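Local atomic coordinates of reticulocyte binding protein (Streptococcus agalactiae COH1, PDB entry 3FAW), a protein that is a cell-wall-anchored pullulanase of group B Streptococcus that probably hydrolyses the alpha-1,6-glucosidic linkages of pullulan and related branched glucans. Residues H579-I582 against A583-N587. Sequence-based numbering, arbitrary orientation.
Sequences HDVI and AKSIN
The short helix 578-586, which follows barrel strand 566-568 of the TIM-barrel catalytic domain, closes its last turns here, and Ser585 reaches back to Val581 twice. Ser585 N (2.8 Å) and Ser585 OG (2.7 Å) both donate to Val581 O, from opposite faces of the carbonyl plane. With OG beside its own backbone N (chi1 -65°), serine suits a buried helical site: the helix itself satisfies its hydroxyl. Regular i to i+4 bonds flank this pair, from Ala583 N to His579 O, Lys584 N to Asp580 O and Ile586 N to Ile582 O. Small Ala583, together with Ile582, packs on Ile597 of helix 590-609. The helix ends in a Schellman motif: Asn587, at a positive phi that asparagine tolerates well, is C-prime, its N bonding weakly to Lys584 O, and the next amide closes on Ala583 O. Lys584 CG leaves anti to the backbone N and the chain bends at chi2, carrying NZ to Leu649 O. Thr626 OG1 holds Asp580 at OD1 and the main-chain N of Lys627 at OD2; OD1 also receives His579 ND1 at 3.0 Å, nearly straight (171°) and in the imidazole plane, but on the anti side of the carboxylate, 24° out of its plane.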
# COMPACT_ATOMS: atom_id res chain seq x y z
N HIS A 579 -5.96 -2.81 20.28
CA HIS A 579 -6.26 -2.47 21.67
C HIS A 579 -7.50 -1.58 21.79
O HIS A 579 -8.43 -1.87 22.54
CB HIS A 579 -5.05 -1.77 22.31
CG HIS A 579 -5.31 -1.26 23.69
ND1 HIS A 579 -5.83 -0.01 23.94
CD2 HIS A 579 -5.11 -1.84 24.91
CE1 HIS A 579 -5.95 0.16 25.25
NE2 HIS A 579 -5.52 -0.93 25.85
N ASP A 580 -7.49 -0.49 21.01
CA ASP A 580 -8.54 0.53 21.09
C ASP A 580 -9.90 0.03 20.61
O ASP A 580 -10.93 0.41 21.16
CB ASP A 580 -8.12 1.78 20.31
CG ASP A 580 -6.93 2.51 20.93
OD1 ASP A 580 -6.54 2.21 22.08
OD2 ASP A 580 -6.39 3.41 20.26
N VAL A 581 -9.90 -0.80 19.57
CA VAL A 581 -11.15 -1.36 19.03
C VAL A 581 -11.74 -2.41 19.98
O VAL A 581 -12.96 -2.54 20.10
CB VAL A 581 -10.96 -1.95 17.61
CG1 VAL A 581 -10.20 -3.28 17.66
CG2 VAL A 581 -12.30 -2.11 16.91
N ILE A 582 -10.88 -3.16 20.66
CA ILE A 582 -11.32 -4.09 21.71
C ILE A 582 -12.00 -3.33 22.85
O ILE A 582 -13.09 -3.71 23.28
CB ILE A 582 -10.16 -4.95 22.25
CG1 ILE A 582 -9.79 -6.03 21.24
CG2 ILE A 582 -10.53 -5.59 23.59
CD1 ILE A 582 -8.48 -6.74 21.54
N ALA A 583 -11.37 -2.26 23.33
CA ALA A 583 -11.91 -1.44 24.42
C ALA A 583 -13.24 -0.79 24.03
O ALA A 583 -14.16 -0.68 24.85
CB ALA A 583 -10.90 -0.38 24.84
N LYS A 584 -13.32 -0.34 22.78
CA LYS A 584 -14.55 0.23 22.22
C LYS A 584 -15.64 -0.83 22.10
O LYS A 584 -16.79 -0.58 22.46
CB LYS A 584 -14.28 0.86 20.85
CG LYS A 584 -15.54 1.25 20.07
CD LYS A 584 -16.37 2.31 20.78
CE LYS A 584 -17.62 2.68 19.98
NZ LYS A 584 -18.42 3.74 20.65
N SER A 585 -15.27 -2.00 21.59
CA SER A 585 -16.24 -3.07 21.32
C SER A 585 -16.91 -3.61 22.58
O SER A 585 -18.12 -3.87 22.58
CB SER A 585 -15.57 -4.20 20.53
OG SER A 585 -15.18 -3.75 19.24
N ILE A 586 -16.13 -3.78 23.64
CA ILE A 586 -16.67 -4.21 24.95
C ILE A 586 -17.14 -3.02 25.80
O ILE A 586 -17.75 -3.23 26.86
CB ILE A 586 -15.63 -5.04 25.76
CG1 ILE A 586 -14.46 -4.17 26.25
CG2 ILE A 586 -15.12 -6.21 24.94
CD1 ILE A 586 -13.33 -4.95 26.92
N ASN A 587 -16.86 -1.80 25.35
CA ASN A 587 -17.20 -0.57 26.08
C ASN A 587 -16.64 -0.55 27.51
O ASN A 587 -17.40 -0.49 28.49
CB ASN A 587 -18.72 -0.33 26.09
CG ASN A 587 -19.09 1.04 26.64
OD1 ASN A 587 -20.02 1.18 27.44
ND2 ASN A 587 -18.36 2.07 26.22